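Long-range contact in 11R-lipoxygenase (Gersemia fruticosa, PDB 3VF1), which probably oxygenates polyunsaturated fatty acids in a calcium-dependent manner, using a non-heme iron held in its lipoxygenase domain: residues N279-L290 / P355-K366. Residues are numbered along the deposited sequence; the frame is centred on the assembly and turned at random.
Sequences NFPVKNEMVEKL and PGENNSIWTPLK
Ile361, on the outermost strand 361-362 of an antiparallel sheet in the lipoxygenase domain, pushes its side chain against the loop that runs into the short helix 284-287. Its CG1 lies opposite the carbonyl carbon about CA-CB (chi1 -63°), and the extended chain carries CD1 up against the carbonyl of Pro281, the central residue of an inverse gamma turn. There CD1 lies 3.8 Å from Val282 CG2 and 4.1 Å from Pro281 CG, while the Met286 side chain crosses that of Ile361 at about a right angle, its SD 4.0 Å from Ile361 CD1. The same sulfur also takes a weak hydrogen bond from Lys283 N, which may help to steady the thioether beside Ile361. Pro281 also touches the start of 355-366: its CD is 3.8 Å from Pro355 CG. Without the ring CG and CD, as with an alanine here, Ile361 CD1 and Pro355 CG would probably lose the neighbour they share, and the turn would be freer to flex.

Strand 361-362 pairs with 344-350 through Trp362 and Ile349, and Phe280 reaches strands 333-338 and 344-350. Past the strand, Thr363 gives its hydroxyl to Ile347 O and turns CG2 to the Met286 carbonyl. Leu290 closes the far end, with CD1 3.7 Å from Pro364 CG and CG 4.1 Å from Leu365 CB, the two leucines sliding past each other in opposite directions. Leu365 CD1 meets Lys289 CB at 3.6 Å.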
ATOM      1  N   ASN A 279      13.153  24.598  21.525  1.00 35.87           N
ATOM      2  CA  ASN A 279      13.280  25.422  20.327  1.00 35.23           C
ATOM      3  C   ASN A 279      11.930  25.873  19.765  1.00 35.67           C
ATOM      4  O   ASN A 279      11.848  26.330  18.625  1.00 32.51           O
ATOM      5  CB  ASN A 279      14.061  24.670  19.246  1.00 36.81           C
ATOM      6  CG  ASN A 279      13.417  23.350  18.870  1.00 35.35           C
ATOM      7  OD1 ASN A 279      12.982  22.592  19.736  1.00 37.65           O
ATOM      8  ND2 ASN A 279      13.346  23.071  17.573  1.00 36.18           N
ATOM      9  N   PHE A 280      10.877  25.743  20.567  1.00 34.66           N
ATOM     10  CA  PHE A 280       9.540  26.155  20.155  1.00 28.73           C
ATOM     11  C   PHE A 280       8.911  26.963  21.287  1.00 29.47           C
ATOM     12  O   PHE A 280       7.957  26.517  21.921  1.00 28.56           O
ATOM     13  CB  PHE A 280       8.688  24.922  19.845  1.00 28.74           C
ATOM     14  CG  PHE A 280       7.414  25.219  19.093  1.00 27.32           C
ATOM     15  CD1 PHE A 280       7.213  26.436  18.463  1.00 28.27           C
ATOM     16  CD2 PHE A 280       6.410  24.266  19.022  1.00 26.84           C
ATOM     17  CE1 PHE A 280       6.038  26.690  17.775  1.00 29.53           C
ATOM     18  CE2 PHE A 280       5.238  24.518  18.339  1.00 26.71           C
ATOM     19  CZ  PHE A 280       5.053  25.730  17.714  1.00 25.20           C
ATOM     20  N   PRO A 281       9.454  28.163  21.544  1.00 32.53           N
ATOM     21  CA  PRO A 281       9.097  28.982  22.708  1.00 34.97           C
ATOM     22  C   PRO A 281       7.729  29.657  22.598  1.00 33.80           C
ATOM     23  O   PRO A 281       7.653  30.883  22.518  1.00 37.73           O
ATOM     24  CB  PRO A 281      10.210  30.032  22.737  1.00 35.26           C
ATOM     25  CG  PRO A 281      10.588  30.199  21.308  1.00 32.54           C
ATOM     26  CD  PRO A 281      10.446  28.835  20.684  1.00 35.30           C
ATOM     27  N   VAL A 282       6.664  28.862  22.602  1.00 31.08           N
ATOM     28  CA  VAL A 282       5.309  29.400  22.583  1.00 30.46           C
ATOM     29  C   VAL A 282       4.925  29.890  23.972  1.00 32.10           C
ATOM     30  O   VAL A 282       4.928  29.123  24.932  1.00 37.07           O
ATOM     31  CB  VAL A 282       4.287  28.341  22.129  1.00 30.37           C
ATOM     32  CG1 VAL A 282       2.866  28.875  22.264  1.00 30.85           C
ATOM     33  CG2 VAL A 282       4.565  27.910  20.695  1.00 30.37           C
ATOM     34  N   LYS A 283       4.593  31.172  24.074  1.00 33.40           N
ATOM     35  CA  LYS A 283       4.219  31.765  25.352  1.00 36.66           C
ATOM     36  C   LYS A 283       2.706  31.871  25.479  1.00 35.57           C
ATOM     37  O   LYS A 283       1.996  32.041  24.488  1.00 35.28           O
ATOM     38  CB  LYS A 283       4.866  33.144  25.513  1.00 39.10           C
ATOM     39  CG  LYS A 283       6.381  33.130  25.379  1.00 37.74           C
ATOM     40  CD  LYS A 283       7.008  32.108  26.315  1.00 39.28           C
ATOM     41  CE  LYS A 283       8.512  32.023  26.132  1.00 47.02           C
ATOM     42  NZ  LYS A 283       9.106  30.953  26.984  1.00 51.00           N
ATOM     43  N   ASN A 284       2.222  31.770  26.712  1.00 35.48           N
ATOM     44  CA  ASN A 284       0.793  31.796  26.989  1.00 35.45           C
ATOM     45  C   ASN A 284       0.108  33.023  26.396  1.00 36.20           C
ATOM     46  O   ASN A 284      -1.014  32.933  25.898  1.00 36.61           O
ATOM     47  CB  ASN A 284       0.557  31.736  28.500  1.00 35.19           C
ATOM     48  CG  ASN A 284      -0.914  31.702  28.862  1.00 41.69           C
ATOM     49  OD1 ASN A 284      -1.607  30.720  28.599  1.00 39.54           O
ATOM     50  ND2 ASN A 284      -1.396  32.773  29.482  1.00 44.31           N
ATOM     51  N   GLU A 285       0.788  34.165  26.445  1.00 37.22           N
ATOM     52  CA  GLU A 285       0.221  35.416  25.941  1.00 42.74           C
ATOM     53  C   GLU A 285      -0.188  35.280  24.478  1.00 36.89           C
ATOM     54  O   GLU A 285      -1.142  35.910  24.029  1.00 35.49           O
ATOM     55  CB  GLU A 285       1.219  36.572  26.115  1.00 43.11           C
ATOM     56  CG  GLU A 285       1.856  37.106  24.821  1.00 53.56           C
ATOM     57  CD  GLU A 285       3.376  36.997  24.813  1.00 60.11           C
ATOM     58  OE1 GLU A 285       3.970  36.802  25.895  1.00 60.41           O
ATOM     59  OE2 GLU A 285       3.977  37.107  23.721  1.00 55.93           O
ATOM     60  N   MET A 286       0.538  34.448  23.741  1.00 35.17           N
ATOM     61  CA  MET A 286       0.325  34.312  22.309  1.00 35.34           C
ATOM     62  C   MET A 286      -0.963  33.558  21.992  1.00 33.24           C
ATOM     63  O   MET A 286      -1.591  33.805  20.971  1.00 33.81           O
ATOM     64  CB  MET A 286       1.506  33.583  21.665  1.00 35.21           C
ATOM     65  CG  MET A 286       2.857  34.244  21.885  1.00 37.68           C
ATOM     66  SD  MET A 286       4.213  33.205  21.311  1.00 37.16           S
ATOM     67  CE  MET A 286       5.616  34.280  21.583  1.00 40.44           C
ATOM     68  N   VAL A 287      -1.369  32.651  22.874  1.00 32.31           N
ATOM     69  CA  VAL A 287      -2.432  31.705  22.539  1.00 29.59           C
ATOM     70  C   VAL A 287      -3.541  31.601  23.582  1.00 28.64           C
ATOM     71  O   VAL A 287      -4.469  30.813  23.420  1.00 30.39           O
ATOM     72  CB  VAL A 287      -1.846  30.293  22.346  1.00 28.05           C
ATOM     73  CG1 VAL A 287      -0.846  30.282  21.198  1.00 27.61           C
ATOM     74  CG2 VAL A 287      -1.190  29.815  23.632  1.00 29.09           C
ATOM     75  N   GLU A 288      -3.457  32.396  24.643  1.00 30.51           N
ATOM     76  CA  GLU A 288      -4.354  32.228  25.782  1.00 30.86           C
ATOM     77  C   GLU A 288      -5.833  32.385  25.422  1.00 30.86           C
ATOM     78  O   GLU A 288      -6.667  31.605  25.877  1.00 32.09           O
ATOM     79  CB  GLU A 288      -3.993  33.202  26.905  1.00 37.91           C
ATOM     80  CG  GLU A 288      -4.782  32.962  28.182  1.00 47.04           C
ATOM     81  CD  GLU A 288      -4.508  34.002  29.248  1.00 63.46           C
ATOM     82  OE1 GLU A 288      -4.357  35.194  28.898  1.00 66.74           O
ATOM     83  OE2 GLU A 288      -4.440  33.625  30.438  1.00 69.47           O
ATOM     84  N   LYS A 289      -6.160  33.387  24.612  1.00 31.16           N
ATOM     85  CA  LYS A 289      -7.556  33.653  24.268  1.00 30.06           C
ATOM     86  C   LYS A 289      -8.099  32.642  23.257  1.00 29.21           C
ATOM     87  O   LYS A 289      -9.297  32.617  22.980  1.00 29.21           O
ATOM     88  CB  LYS A 289      -7.729  35.082  23.745  1.00 35.04           C
ATOM     89  CG  LYS A 289      -7.849  36.128  24.851  1.00 35.54           C
ATOM     90  CD  LYS A 289      -7.896  37.550  24.299  1.00 46.64           C
ATOM     91  CE  LYS A 289      -9.224  37.866  23.617  1.00 43.33           C
ATOM     92  NZ  LYS A 289     -10.336  38.075  24.590  1.00 46.23           N
ATOM     93  N   LEU A 290      -7.216  31.808  22.716  1.00 27.70           N
ATOM     94  CA  LEU A 290      -7.631  30.726  21.832  1.00 26.66           C
ATOM     95  C   LEU A 290      -8.069  29.513  22.648  1.00 27.67           C
ATOM     96  O   LEU A 290      -8.841  28.679  22.176  1.00 29.11           O
ATOM     97  CB  LEU A 290      -6.487  30.333  20.897  1.00 26.15           C
ATOM     98  CG  LEU A 290      -5.951  31.441  19.995  1.00 26.07           C
ATOM     99  CD1 LEU A 290      -4.721  30.963  19.238  1.00 27.16           C
ATOM    100  CD2 LEU A 290      -7.030  31.907  19.033  1.00 26.77           C
ATOM    101  N   PRO A 355      14.602  29.091  16.635  1.00 36.59           N
ATOM    102  CA  PRO A 355      14.033  30.438  16.782  1.00 41.40           C
ATOM    103  C   PRO A 355      15.012  31.529  16.356  1.00 42.37           C
ATOM    104  O   PRO A 355      16.214  31.392  16.578  1.00 42.04           O
ATOM    105  CB  PRO A 355      13.751  30.541  18.285  1.00 42.01           C
ATOM    106  CG  PRO A 355      13.696  29.137  18.773  1.00 39.71           C
ATOM    107  CD  PRO A 355      14.651  28.372  17.919  1.00 36.60           C
ATOM    108  N   GLY A 356      14.498  32.599  15.756  1.00 44.43           N
ATOM    109  CA  GLY A 356      15.335  33.690  15.290  1.00 45.18           C
ATOM    110  C   GLY A 356      14.519  34.923  14.954  1.00 51.15           C
ATOM    111  O   GLY A 356      13.296  34.926  15.103  1.00 47.98           O
ATOM    112  N   GLU A 357      15.194  35.972  14.493  1.00 57.44           N
ATOM    113  CA  GLU A 357      14.524  37.226  14.166  1.00 60.32           C
ATOM    114  C   GLU A 357      13.635  37.079  12.932  1.00 56.92           C
ATOM    115  O   GLU A 357      12.599  37.736  12.823  1.00 55.89           O
ATOM    116  CB  GLU A 357      15.546  38.346  13.948  1.00 66.33           C
ATOM    117  CG  GLU A 357      16.468  38.136  12.756  1.00 73.14           C
ATOM    118  CD  GLU A 357      17.358  39.338  12.493  1.00 86.57           C
ATOM    119  OE1 GLU A 357      17.057  40.430  13.022  1.00 87.19           O
ATOM    120  OE2 GLU A 357      18.361  39.192  11.761  1.00 86.62           O
ATOM    121  N   ASN A 358      14.047  36.219  12.006  1.00 54.94           N
ATOM    122  CA  ASN A 358      13.267  35.959  10.801  1.00 53.27           C
ATOM    123  C   ASN A 358      12.461  34.668  10.921  1.00 52.40           C
ATOM    124  O   ASN A 358      11.935  34.157   9.931  1.00 52.99           O
ATOM    125  CB  ASN A 358      14.184  35.880   9.581  1.00 57.10           C
ATOM    126  CG  ASN A 358      14.934  37.174   9.328  1.00 68.04           C
ATOM    127  OD1 ASN A 358      14.478  38.254   9.709  1.00 65.99           O
ATOM    128  ND2 ASN A 358      16.089  37.072   8.678  1.00 70.43           N
ATOM    129  N   ASN A 359      12.365  34.148  12.140  1.00 49.62           N
ATOM    130  CA  ASN A 359      11.646  32.907  12.394  1.00 45.14           C
ATOM    131  C   ASN A 359      10.816  33.018  13.665  1.00 40.74           C
ATOM    132  O   ASN A 359      11.158  32.445  14.700  1.00 40.18           O
ATOM    133  CB  ASN A 359      12.624  31.743  12.520  1.00 40.73           C
ATOM    134  CG  ASN A 359      11.923  30.411  12.649  1.00 33.68           C
ATOM    135  OD1 ASN A 359      10.896  30.172  12.016  1.00 33.70           O
ATOM    136  ND2 ASN A 359      12.467  29.538  13.480  1.00 34.41           N
ATOM    137  N   SER A 360       9.718  33.757  13.573  1.00 38.67           N
ATOM    138  CA  SER A 360       8.873  34.036  14.724  1.00 36.56           C
ATOM    139  C   SER A 360       7.778  32.991  14.872  1.00 33.44           C
ATOM    140  O   SER A 360       7.619  32.117  14.020  1.00 33.64           O
ATOM    141  CB  SER A 360       8.220  35.401  14.551  1.00 37.68           C
ATOM    142  OG  SER A 360       7.371  35.391  13.415  1.00 40.49           O
ATOM    143  N   ILE A 361       7.017  33.097  15.956  1.00 30.85           N
ATOM    144  CA  ILE A 361       5.863  32.236  16.168  1.00 30.26           C
ATOM    145  C   ILE A 361       4.601  32.915  15.646  1.00 31.31           C
ATOM    146  O   ILE A 361       4.264  34.023  16.062  1.00 31.76           O
ATOM    147  CB  ILE A 361       5.689  31.891  17.656  1.00 31.08           C
ATOM    148  CG1 ILE A 361       6.907  31.105  18.147  1.00 28.85           C
ATOM    149  CG2 ILE A 361       4.412  31.091  17.869  1.00 29.02           C
ATOM    150  CD1 ILE A 361       6.864  30.734  19.611  1.00 32.03           C
ATOM    151  N   TRP A 362       3.914  32.240  14.729  1.00 31.89           N
ATOM    152  CA  TRP A 362       2.695  32.767  14.129  1.00 29.49           C
ATOM    153  C   TRP A 362       1.482  32.271  14.901  1.00 29.84           C
ATOM    154  O   TRP A 362       1.471  31.154  15.406  1.00 29.01           O
ATOM    155  CB  TRP A 362       2.596  32.338  12.665  1.00 27.28           C
ATOM    156  CG  TRP A 362       3.811  32.684  11.867  1.00 30.81           C
ATOM    157  CD1 TRP A 362       4.967  31.965  11.781  1.00 32.13           C
ATOM    158  CD2 TRP A 362       3.996  33.839  11.040  1.00 32.82           C
ATOM    159  NE1 TRP A 362       5.860  32.599  10.952  1.00 32.00           N
ATOM    160  CE2 TRP A 362       5.287  33.751  10.483  1.00 31.17           C
ATOM    161  CE3 TRP A 362       3.195  34.937  10.715  1.00 35.19           C
ATOM    162  CZ2 TRP A 362       5.796  34.720   9.621  1.00 34.62           C
ATOM    163  CZ3 TRP A 362       3.703  35.896   9.860  1.00 38.71           C
ATOM    164  CH2 TRP A 362       4.990  35.782   9.322  1.00 38.21           C
ATOM    165  N   THR A 363       0.460  33.113  14.984  1.00 30.37           N
ATOM    166  CA  THR A 363      -0.703  32.828  15.810  1.00 27.68           C
ATOM    167  C   THR A 363      -1.899  33.650  15.335  1.00 30.00           C
ATOM    168  O   THR A 363      -1.767  34.845  15.075  1.00 33.86           O
ATOM    169  CB  THR A 363      -0.393  33.155  17.286  1.00 30.24           C
ATOM    170  OG1 THR A 363       0.248  32.032  17.902  1.00 36.31           O
ATOM    171  CG2 THR A 363      -1.636  33.480  18.047  1.00 28.04           C
ATOM    172  N   PRO A 364      -3.076  33.015  15.219  1.00 30.66           N
ATOM    173  CA  PRO A 364      -4.259  33.712  14.697  1.00 33.18           C
ATOM    174  C   PRO A 364      -4.746  34.819  15.628  1.00 32.06           C
ATOM    175  O   PRO A 364      -5.484  35.705  15.207  1.00 34.36           O
ATOM    176  CB  PRO A 364      -5.303  32.597  14.589  1.00 31.35           C
ATOM    177  CG  PRO A 364      -4.887  31.592  15.604  1.00 29.36           C
ATOM    178  CD  PRO A 364      -3.388  31.634  15.627  1.00 29.17           C
ATOM    179  N   LEU A 365      -4.337  34.745  16.888  1.00 31.60           N
ATOM    180  CA  LEU A 365      -4.629  35.776  17.878  1.00 32.88           C
ATOM    181  C   LEU A 365      -3.799  37.050  17.693  1.00 39.24           C
ATOM    182  O   LEU A 365      -4.315  38.157  17.855  1.00 42.65           O
ATOM    183  CB  LEU A 365      -4.379  35.214  19.277  1.00 33.47           C
ATOM    184  CG  LEU A 365      -4.936  36.006  20.458  1.00 40.55           C
ATOM    185  CD1 LEU A 365      -6.454  35.968  20.456  1.00 38.77           C
ATOM    186  CD2 LEU A 365      -4.382  35.453  21.763  1.00 36.05           C
ATOM    187  N   LYS A 366      -2.523  36.894  17.350  1.00 35.25           N
ATOM    188  CA  LYS A 366      -1.588  38.016  17.322  1.00 36.23           C
ATOM    189  C   LYS A 366      -1.228  38.452  15.905  1.00 35.84           C
ATOM    190  O   LYS A 366      -0.678  39.535  15.705  1.00 40.77           O
ATOM    191  CB  LYS A 366      -0.300  37.648  18.067  1.00 37.95           C
ATOM    192  CG  LYS A 366      -0.480  37.391  19.554  1.00 41.47           C
ATOM    193  CD  LYS A 366      -0.990  38.625  20.278  1.00 50.92           C
ATOM    194  CE  LYS A 366      -1.108  38.386  21.773  1.00 54.60           C
ATOM    195  NZ  LYS A 366      -1.696  39.557  22.477  1.00 61.82           N
TER